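Vinylacetyl-CoA Delta-isomerase (Nitrosopumilus maritimus SCM1, PDB 6VJR) probably converts 4-hydroxybutyryl-CoA to crotonyl-CoA and isomerises vinylacetyl-CoA, using bound FAD and an iron-sulfur cluster in a four-chain assembly. Local coordinates at residues A[76-79]-A[80-84]; A[113-116]-A[117-121]; A[464-467]-A[468-472]; A[488-491]-A[492-495]. All coordinates share one frame; numbering follows the deposited sequence.

Contact 1: residues A[76-79]-A[80-84]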
loop_
_atom_site.group_PDB
_atom_site.type_symbol
_atom_site.label_atom_id
_atom_site.label_comp_id
_atom_site.label_asym_id
_atom_site.label_seq_id
_atom_site.Cartn_x
_atom_site.Cartn_y
_atom_site.Cartn_z
ATOM N N SER A 76 14.156 -18.927 29.080
ATOM C CA SER A 76 13.337 -17.826 29.560
ATOM C C SER A 76 12.882 -17.015 28.355
ATOM O O SER A 76 13.494 -17.147 27.309
ATOM C CB SER A 76 14.036 -16.931 30.533
ATOM O OG SER A 76 15.129 -16.259 29.919
ATOM N N ALA A 77 11.891 -16.131 28.544
ATOM C CA ALA A 77 11.507 -15.183 27.484
ATOM C C ALA A 77 12.662 -14.206 27.245
ATOM O O ALA A 77 12.965 -13.871 26.106
ATOM C CB ALA A 77 10.221 -14.482 27.800
ATOM N N GLU A 78 13.397 -13.860 28.308
ATOM C CA GLU A 78 14.549 -12.975 28.179
ATOM C C GLU A 78 15.577 -13.568 27.212
ATOM O O GLU A 78 16.159 -12.839 26.385
ATOM C CB GLU A 78 15.230 -12.743 29.523
ATOM C CG GLU A 78 16.388 -11.757 29.477
ATOM C CD GLU A 78 17.018 -11.555 30.852
ATOM O OE1 GLU A 78 17.784 -10.585 30.996
ATOM O OE2 GLU A 78 16.745 -12.352 31.799
ATOM N N ASP A 79 15.790 -14.898 27.274
ATOM C CA ASP A 79 16.704 -15.587 26.375
ATOM C C ASP A 79 16.259 -15.437 24.914
ATOM O O ASP A 79 17.110 -15.304 24.038
ATOM C CB ASP A 79 16.916 -17.034 26.768
ATOM C CG ASP A 79 17.861 -17.278 27.946
ATOM O OD1 ASP A 79 18.444 -16.275 28.429
ATOM O OD2 ASP A 79 17.955 -18.457 28.429
ATOM N N LEU A 80 14.953 -15.527 24.640
ATOM C CA LEU A 80 14.427 -15.314 23.295
ATOM C C LEU A 80 14.670 -13.892 22.812
ATOM O O LEU A 80 15.057 -13.653 21.665
ATOM C CB LEU A 80 12.960 -15.669 23.300
ATOM C CG LEU A 80 12.588 -17.112 23.599
ATOM C CD1 LEU A 80 11.076 -17.260 23.712
ATOM C CD2 LEU A 80 13.179 -18.056 22.573
ATOM N N VAL A 81 14.394 -12.941 23.678
ATOM C CA VAL A 81 14.661 -11.551 23.379
ATOM C C VAL A 81 16.135 -11.296 23.071
ATOM O O VAL A 81 16.468 -10.590 22.120
ATOM C CB VAL A 81 14.157 -10.617 24.474
ATOM C CG1 VAL A 81 14.572 -9.186 24.189
ATOM C CG2 VAL A 81 12.663 -10.721 24.615
ATOM N N LEU A 82 17.033 -11.885 23.837
ATOM C CA LEU A 82 18.458 -11.731 23.589
ATOM C C LEU A 82 18.907 -12.314 22.251
ATOM O O LEU A 82 19.832 -11.785 21.617
ATOM C CB LEU A 82 19.199 -12.345 24.760
ATOM C CG LEU A 82 19.240 -11.443 25.993
ATOM C CD1 LEU A 82 19.663 -12.263 27.184
ATOM C CD2 LEU A 82 20.229 -10.291 25.860
ATOM N N GLN A 83 18.240 -13.383 21.790
ATOM C CA GLN A 83 18.510 -13.900 20.443
ATOM C C GLN A 83 18.251 -12.770 19.434
ATOM O O GLN A 83 19.090 -12.527 18.552
ATOM C CB GLN A 83 17.594 -15.058 20.012
ATOM C CG GLN A 83 17.775 -16.344 20.807
ATOM C CD GLN A 83 16.753 -17.399 20.454
ATOM O OE1 GLN A 83 15.661 -17.091 19.965
ATOM N NE2 GLN A 83 17.102 -18.646 20.663
ATOM N N ASN A 84 17.113 -12.081 19.581
ATOM C CA ASN A 84 16.739 -10.988 18.664
ATOM C C ASN A 84 17.698 -9.799 18.742
ATOM O O ASN A 84 18.102 -9.249 17.737
ATOM C CB ASN A 84 15.311 -10.529 18.909
ATOM C CG ASN A 84 14.202 -11.466 18.506
ATOM O OD1 ASN A 84 13.090 -11.329 19.024
ATOM N ND2 ASN A 84 14.433 -12.362 17.554
#
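Leu80 closes the first turn of helix 77-94: its N reaches back to Ser76 O in a weak bond of 3.4 Å, while its CB rests against Ala77 O and its branch turns to Tyr288 and Arg291 of helix 278-292. Val81 N then donates to Ala77 O at 3.0 Å, almost straight at 169°. The CG2 methyl of Val81 lies over that same carbonyl oxygen, and the side chain also packs on helix 320-345. Leu82 N follows with a bond to Glu78 O at 2.9 Å. Its side chain runs alongside that of Glu78, the two pointing the same way, with Leu82 CD1 4.0 Å from Glu78 CG. Because Glu78 CG stands opposite the backbone N (chi1 -176°) and the chain is extended beyond it, the part of the glutamate side chain that meets the leucine is the aliphatic CG; Leu82 also packs on Thr497 of a neighbouring subunit. Gln83 N bonds to Asp79 O at 3.2 Å, and Gln83 CG lies 3.5 Å from the same oxygen; OE1 beyond it accepts from Arg291, and the iron-sulfur cluster lies about 10 Å from this side chain. Asp79 turns its carboxylate back to His72 and the N of Glu75. Asp79 N is held by Ser76 OG at 3.0 Å, the serine N-cap that starts an alpha-helix.

Contact 2: residues A[113-116]-A[117-121]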
loop_
_atom_site.group_PDB
_atom_site.type_symbol
_atom_site.label_atom_id
_atom_site.label_comp_id
_atom_site.label_asym_id
_atom_site.label_seq_id
_atom_site.Cartn_x
_atom_site.Cartn_y
_atom_site.Cartn_z
ATOM N N THR A 113 10.313 -30.912 20.910
ATOM C CA THR A 113 9.643 -31.922 20.104
ATOM C C THR A 113 10.117 -33.321 20.523
ATOM O O THR A 113 9.305 -34.227 20.695
ATOM C CB THR A 113 9.871 -31.671 18.622
ATOM O OG1 THR A 113 9.412 -30.365 18.279
ATOM C CG2 THR A 113 9.105 -32.703 17.817
ATOM N N THR A 114 11.432 -33.536 20.675
ATOM C CA THR A 114 11.957 -34.855 21.056
ATOM C C THR A 114 11.369 -35.308 22.392
ATOM O O THR A 114 11.082 -36.494 22.577
ATOM C CB THR A 114 13.480 -34.866 21.106
ATOM O OG1 THR A 114 13.939 -33.815 21.949
ATOM C CG2 THR A 114 14.098 -34.818 19.721
ATOM N N PHE A 115 11.241 -34.373 23.339
ATOM C CA PHE A 115 10.657 -34.657 24.635
ATOM C C PHE A 115 9.254 -35.243 24.483
ATOM O O PHE A 115 8.904 -36.234 25.145
ATOM C CB PHE A 115 10.673 -33.381 25.482
ATOM C CG PHE A 115 10.170 -33.599 26.899
ATOM C CD1 PHE A 115 8.813 -33.621 27.173
ATOM C CD2 PHE A 115 11.054 -33.723 27.959
ATOM C CE1 PHE A 115 8.357 -33.742 28.459
ATOM C CE2 PHE A 115 10.588 -33.878 29.250
ATOM C CZ PHE A 115 9.242 -33.890 29.496
ATOM N N GLU A 116 8.470 -34.642 23.573
ATOM C CA GLU A 116 7.085 -35.032 23.390
ATOM C C GLU A 116 6.976 -36.347 22.628
ATOM O O GLU A 116 6.087 -37.116 22.942
ATOM C CB GLU A 116 6.249 -33.903 22.802
ATOM C CG GLU A 116 6.086 -32.794 23.845
ATOM C CD GLU A 116 5.222 -31.603 23.477
ATOM O OE1 GLU A 116 4.055 -31.877 23.118
ATOM O OE2 GLU A 116 5.683 -30.439 23.608
ATOM N N ILE A 117 7.860 -36.625 21.662
ATOM C CA ILE A 117 7.870 -37.925 21.029
ATOM C C ILE A 117 8.067 -39.009 22.083
ATOM O O ILE A 117 7.335 -39.996 22.090
ATOM C CB ILE A 117 8.964 -38.025 19.957
ATOM C CG1 ILE A 117 8.800 -36.975 18.862
ATOM C CG2 ILE A 117 8.982 -39.439 19.393
ATOM C CD1 ILE A 117 9.947 -36.889 17.882
ATOM N N ASP A 118 9.074 -38.816 22.959
ATOM C CA ASP A 118 9.442 -39.796 23.974
ATOM C C ASP A 118 8.302 -40.024 24.965
ATOM O O ASP A 118 8.063 -41.167 25.383
ATOM C CB ASP A 118 10.700 -39.388 24.719
ATOM C CG ASP A 118 11.986 -39.407 23.903
ATOM O OD1 ASP A 118 11.962 -39.905 22.726
ATOM O OD2 ASP A 118 13.017 -38.933 24.442
ATOM N N GLU A 119 7.628 -38.935 25.344
ATOM C CA GLU A 119 6.483 -38.987 26.248
ATOM C C GLU A 119 5.435 -39.960 25.706
ATOM O O GLU A 119 4.880 -40.739 26.461
ATOM C CB GLU A 119 5.992 -37.558 26.488
ATOM C CG GLU A 119 4.891 -37.380 27.523
ATOM C CD GLU A 119 4.553 -35.896 27.642
ATOM O OE1 GLU A 119 4.413 -35.187 26.601
ATOM O OE2 GLU A 119 4.473 -35.432 28.789
ATOM N N LYS A 120 5.186 -39.941 24.391
ATOM C CA LYS A 120 4.188 -40.819 23.803
ATOM C C LYS A 120 4.741 -42.226 23.540
ATOM O O LYS A 120 4.048 -43.214 23.785
ATOM C CB LYS A 120 3.665 -40.199 22.505
ATOM C CG LYS A 120 2.638 -41.071 21.821
ATOM C CD LYS A 120 2.069 -40.484 20.549
ATOM C CE LYS A 120 1.130 -41.470 19.902
ATOM N NZ LYS A 120 0.675 -40.917 18.617
ATOM N N HIS A 121 5.977 -42.318 23.023
ATOM C CA HIS A 121 6.469 -43.545 22.416
ATOM C C HIS A 121 7.409 -44.330 23.346
ATOM O O HIS A 121 7.708 -45.495 23.106
ATOM C CB HIS A 121 7.112 -43.243 21.068
ATOM C CG HIS A 121 6.140 -42.912 19.997
ATOM N ND1 HIS A 121 5.501 -43.892 19.269
ATOM C CD2 HIS A 121 5.671 -41.746 19.558
ATOM C CE1 HIS A 121 4.675 -43.309 18.400
ATOM N NE2 HIS A 121 4.762 -42.012 18.560
HETATM O O HOH W 1 3.579 -36.419 23.588
#
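Glu116 and Glu119 come side by side through different first torsions: CG of Glu116 sits beside its backbone N (chi1 -70°), whereas CG of Glu119 swings to the far side from its own N (chi1 -174°). The chains point the same way, so that Glu119 OE1 comes 4.0 Å from Glu116 CG, with the carboxylate planes turned 72° apart. Glu119 OE2 approaches Phe115 CE1 obliquely at 4.2 Å. On another side of helix 101-121, Ile117 lays CG1 3.3 Å from Thr113 O, the acceptor of its own N-H, and brings CD1 near Thr113 CG2. Asp118 likewise folds CG over Thr114 O, but its oxygens are taken up by Thr123 OG1 in the loop and by the N of Tyr125 and His126 at the start of the next helix. A water donates to Glu116 O at 2.7 Å and, weakly, to Glu119 OE1, while Lys120 N adds a weak bond to the same Glu116 carbonyl. The two glutamates are like charges, their OE1 atoms 4.8 Å apart, yet each has its own cation: Arg284 for Glu116 and Lys351 for Glu119. These salt bridges probably offset the mutual repulsion and let the carboxylates stay neighbours.

Contact 3: residues A[464-467]-A[468-472]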
loop_
_atom_site.group_PDB
_atom_site.type_symbol
_atom_site.label_atom_id
_atom_site.label_comp_id
_atom_site.label_asym_id
_atom_site.label_seq_id
_atom_site.Cartn_x
_atom_site.Cartn_y
_atom_site.Cartn_z
ATOM N N VAL A 464 -11.640 -16.708 15.025
ATOM C CA VAL A 464 -12.798 -16.121 14.365
ATOM C C VAL A 464 -14.092 -16.323 15.166
ATOM O O VAL A 464 -14.881 -15.399 15.298
ATOM C CB VAL A 464 -12.981 -16.671 12.945
ATOM C CG1 VAL A 464 -14.203 -16.068 12.274
ATOM C CG2 VAL A 464 -11.782 -16.405 12.115
ATOM N N GLY A 465 -14.312 -17.534 15.707
ATOM C CA GLY A 465 -15.533 -17.776 16.443
ATOM C C GLY A 465 -15.641 -16.901 17.697
ATOM O O GLY A 465 -16.725 -16.420 18.009
ATOM N N TYR A 466 -14.517 -16.769 18.444
ATOM C CA TYR A 466 -14.466 -15.880 19.579
ATOM C C TYR A 466 -14.839 -14.463 19.172
ATOM O O TYR A 466 -15.639 -13.805 19.830
ATOM C CB TYR A 466 -13.070 -15.960 20.208
ATOM C CG TYR A 466 -12.725 -15.070 21.396
ATOM C CD1 TYR A 466 -12.445 -13.719 21.236
ATOM C CD2 TYR A 466 -12.485 -15.607 22.643
ATOM C CE1 TYR A 466 -12.053 -12.907 22.284
ATOM C CE2 TYR A 466 -12.062 -14.805 23.699
ATOM C CZ TYR A 466 -11.869 -13.444 23.522
ATOM O OH TYR A 466 -11.428 -12.588 24.526
ATOM N N LYS A 467 -14.248 -14.009 18.072
ATOM C CA LYS A 467 -14.481 -12.648 17.596
ATOM C C LYS A 467 -15.922 -12.417 17.110
ATOM O O LYS A 467 -16.515 -11.374 17.388
ATOM C CB LYS A 467 -13.459 -12.284 16.512
ATOM C CG LYS A 467 -12.020 -12.216 17.036
ATOM C CD LYS A 467 -10.964 -11.935 15.976
ATOM C CE LYS A 467 -9.608 -11.895 16.653
ATOM N NZ LYS A 467 -8.565 -11.671 15.694
ATOM N N LYS A 468 -16.502 -13.419 16.445
ATOM C CA LYS A 468 -17.905 -13.360 16.058
ATOM C C LYS A 468 -18.787 -13.126 17.287
ATOM O O LYS A 468 -19.707 -12.322 17.259
ATOM C CB LYS A 468 -18.366 -14.626 15.332
ATOM C CG LYS A 468 -17.748 -14.770 13.957
ATOM C CD LYS A 468 -17.993 -16.122 13.321
ATOM C CE LYS A 468 -19.371 -16.299 12.890
ATOM N NZ LYS A 468 -19.617 -17.636 12.367
ATOM N N ASN A 469 -18.444 -13.804 18.394
ATOM C CA ASN A 469 -19.233 -13.659 19.605
ATOM C C ASN A 469 -19.073 -12.272 20.217
ATOM O O ASN A 469 -20.033 -11.717 20.766
ATOM C CB ASN A 469 -18.930 -14.780 20.581
ATOM C CG ASN A 469 -19.506 -16.095 20.087
ATOM O OD1 ASN A 469 -20.308 -16.153 19.154
ATOM N ND2 ASN A 469 -19.123 -17.190 20.694
ATOM N N LEU A 470 -17.874 -11.679 20.133
ATOM C CA LEU A 470 -17.699 -10.299 20.577
ATOM C C LEU A 470 -18.657 -9.375 19.834
ATOM O O LEU A 470 -19.220 -8.465 20.441
ATOM C CB LEU A 470 -16.281 -9.802 20.332
ATOM C CG LEU A 470 -15.149 -10.507 21.080
ATOM C CD1 LEU A 470 -13.842 -9.901 20.582
ATOM C CD2 LEU A 470 -15.250 -10.436 22.561
ATOM N N ALA A 471 -18.710 -9.559 18.521
ATOM C CA ALA A 471 -19.512 -8.681 17.665
ATOM C C ALA A 471 -21.010 -8.887 17.929
ATOM O O ALA A 471 -21.760 -7.912 18.094
ATOM C CB ALA A 471 -19.150 -8.893 16.230
ATOM N N LYS A 472 -21.430 -10.149 18.024
ATOM C CA LYS A 472 -22.815 -10.480 18.344
ATOM C C LYS A 472 -23.260 -9.839 19.655
ATOM O O LYS A 472 -24.323 -9.239 19.724
ATOM C CB LYS A 472 -23.076 -11.987 18.330
ATOM C CG LYS A 472 -23.062 -12.580 16.946
ATOM C CD LYS A 472 -23.292 -14.081 16.938
ATOM C CE LYS A 472 -23.219 -14.677 15.597
ATOM N NZ LYS A 472 -23.538 -16.111 15.679
#
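Tyr466 lays the CE1 side of its ring against the branched end of Leu470, one turn on in the alpha-helix 464-475, in a plain i to i+4 packing pair. Leu470 CD1 is 3.9 Å from Tyr466 CE1 and CD2 only slightly farther; the methyls arrive obliquely to the ring. The ring swings toward them because Tyr466 CG points opposite its backbone N (chi1 177°). Replacing Leu470 by an alanine would probably open a gap on the CE1 side of the tyrosine ring, which would lose the support of the two methyls there. Beyond the ring, the hydroxyl is hydrogen-bonded to Gln92 of a neighbouring subunit. Val464 and Lys468 form a second pair, crossing at a slant with Val464 CG1 3.9 Å from Lys468 CD. The lysine chain bends at chi3 (72°); its aliphatic part lies across the CG1 methyl of Val464, while NZ beyond the bend makes a salt bridge to Asp312 of the neighbouring subunit. Asn469 settles over Gly465, with CG 3.5 Å from the glycine O, and its ND2 donates to Glu482 O. Underneath, Asn469, Leu470 and Ala471 each donate their backbone N to the carbonyl four residues earlier. Lys468 does the same in the shortest of these bonds: its N lies 2.8 Å from Val464 O, and its CG touches that oxygen at 3.2 Å.

Contact 4: residues A[488-491]-A[492-495]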
loop_
_atom_site.group_PDB
_atom_site.type_symbol
_atom_site.label_atom_id
_atom_site.label_comp_id
_atom_site.label_asym_id
_atom_site.label_seq_id
_atom_site.Cartn_x
_atom_site.Cartn_y
_atom_site.Cartn_z
ATOM N N SER A 488 -7.652 -21.788 20.825
ATOM C CA SER A 488 -7.919 -20.584 21.593
ATOM C C SER A 488 -6.670 -20.092 22.316
ATOM O O SER A 488 -6.754 -19.219 23.171
ATOM C CB SER A 488 -9.036 -20.799 22.566
ATOM O OG SER A 488 -8.658 -21.748 23.537
ATOM N N GLU A 489 -5.502 -20.574 21.907
ATOM C CA GLU A 489 -4.287 -20.352 22.677
ATOM C C GLU A 489 -3.826 -18.902 22.608
ATOM O O GLU A 489 -3.304 -18.385 23.574
ATOM C CB GLU A 489 -3.198 -21.329 22.244
ATOM C CG GLU A 489 -3.534 -22.771 22.619
ATOM C CD GLU A 489 -4.128 -22.960 24.019
ATOM O OE1 GLU A 489 -5.360 -23.298 24.123
ATOM O OE2 GLU A 489 -3.383 -22.745 25.019
ATOM N N TYR A 490 -4.097 -18.189 21.510
ATOM C CA TYR A 490 -3.470 -16.869 21.360
ATOM C C TYR A 490 -4.016 -15.902 22.408
ATOM O O TYR A 490 -3.250 -15.166 23.063
ATOM C CB TYR A 490 -3.634 -16.276 19.960
ATOM C CG TYR A 490 -2.990 -14.892 19.789
ATOM C CD1 TYR A 490 -1.665 -14.630 20.110
ATOM C CD2 TYR A 490 -3.717 -13.817 19.300
ATOM C CE1 TYR A 490 -1.105 -13.360 19.961
ATOM C CE2 TYR A 490 -3.160 -12.550 19.135
ATOM C CZ TYR A 490 -1.831 -12.319 19.433
ATOM O OH TYR A 490 -1.214 -11.085 19.309
ATOM N N PHE A 491 -5.357 -15.816 22.526
ATOM C CA PHE A 491 -5.942 -14.911 23.513
ATOM C C PHE A 491 -5.630 -15.329 24.947
ATOM O O PHE A 491 -5.564 -14.464 25.841
ATOM C CB PHE A 491 -7.412 -14.599 23.266
ATOM C CG PHE A 491 -7.641 -13.620 22.135
ATOM C CD1 PHE A 491 -6.763 -12.589 21.879
ATOM C CD2 PHE A 491 -8.750 -13.735 21.320
ATOM C CE1 PHE A 491 -6.998 -11.699 20.817
ATOM C CE2 PHE A 491 -8.974 -12.821 20.287
ATOM C CZ PHE A 491 -8.071 -11.844 20.017
ATOM N N LYS A 492 -5.363 -16.611 25.168
ATOM C CA LYS A 492 -4.858 -17.017 26.473
ATOM C C LYS A 492 -3.509 -16.376 26.772
ATOM O O LYS A 492 -3.283 -15.987 27.894
ATOM C CB LYS A 492 -4.831 -18.533 26.594
ATOM C CG LYS A 492 -6.216 -19.116 26.637
ATOM C CD LYS A 492 -6.159 -20.631 26.699
ATOM C CE LYS A 492 -7.470 -21.275 26.527
ATOM N NZ LYS A 492 -7.199 -22.702 26.352
ATOM N N ARG A 493 -2.622 -16.278 25.784
ATOM C CA ARG A 493 -1.340 -15.615 25.969
ATOM C C ARG A 493 -1.536 -14.097 26.099
ATOM O O ARG A 493 -0.921 -13.416 26.958
ATOM C CB ARG A 493 -0.370 -16.002 24.848
ATOM C CG ARG A 493 0.041 -17.468 24.761
ATOM C CD ARG A 493 1.178 -17.649 23.768
ATOM N NE ARG A 493 0.845 -17.344 22.365
ATOM C CZ ARG A 493 0.312 -18.179 21.457
ATOM N NH1 ARG A 493 -0.041 -19.406 21.813
ATOM N NH2 ARG A 493 0.175 -17.803 20.182
ATOM N N VAL A 494 -2.378 -13.542 25.235
ATOM C CA VAL A 494 -2.558 -12.099 25.211
ATOM C C VAL A 494 -3.061 -11.580 26.555
ATOM O O VAL A 494 -2.569 -10.562 27.059
ATOM C CB VAL A 494 -3.498 -11.684 24.060
ATOM C CG1 VAL A 494 -4.011 -10.250 24.219
ATOM C CG2 VAL A 494 -2.825 -11.867 22.711
ATOM N N PHE A 495 -4.022 -12.284 27.158
ATOM C CA PHE A 495 -4.643 -11.817 28.392
ATOM C C PHE A 495 -4.076 -12.468 29.663
ATOM O O PHE A 495 -4.607 -12.240 30.742
ATOM C CB PHE A 495 -6.159 -11.979 28.290
ATOM C CG PHE A 495 -6.768 -11.115 27.186
ATOM C CD1 PHE A 495 -6.589 -9.731 27.140
ATOM C CD2 PHE A 495 -7.466 -11.700 26.149
ATOM C CE1 PHE A 495 -7.118 -8.967 26.100
ATOM C CE2 PHE A 495 -8.000 -10.924 25.120
ATOM C CZ PHE A 495 -7.812 -9.564 25.104
#
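One ionic contact crosses the turn: Lys492 NZ meets Glu489 OE1 at 3.0 Å in a salt bridge, on the syn side of the carboxylate and 21° out of its plane. Glu489 bends at chi2 to bring that oxygen to the extended lysine. Arg493 approaches the ring of Tyr490 at its edge, NH2 3.7 Å from CD1, with the guanidinium plane turned 58° from the ring; its NE is salt-bridged to Asp358. Among apolar contacts, Val494 CG2 sits over one face of the Tyr490 ring in a CH-pi contact, 3.6 Å from the centroid. A serine in place of Tyr490 would probably leave this methyl without its aromatic floor and Glu334 of a neighbouring subunit without its hydroxyl partner. Phe491 turns its edge to Val494 CB, and its CD1 touches Phe495 CE2 at 3.8 Å, the rings inclined by 35°. Backbone bonds join Arg493, Val494 and Phe495 N to the carbonyls of Glu489, Tyr490 and Phe491, the first at 3.1 Å. Such i to i+3 and i to i+4 pairing is that of an alpha-helix, here a short one near the C-terminus with the exposed Glu489-Lys492 pair and with aromatic residues that pack against another subunit.

The four contacts follow in series along the chain, each along one helix or at its end. Contacts 1 and 2 lie on the successive helices 77-94 and 101-121 of the N-terminal family region, their centres 25 Å apart without touching; contact 1 is the one near the iron-sulfur cluster. Contacts 3 and 4, on successive helices 464-475 and 489-494, have centres 15 Å apart and do meet: Tyr466 CE1 packs on Phe491 CD2 at 3.5 Å, and Lys467 lies against the same phenylalanine. Both pack on the second subunit and so contribute to the interface; contact 1 reaches it through Leu82, and contact 2 touches no other chain. Contact 3 stands farthest out, 36 Å from the chain centre.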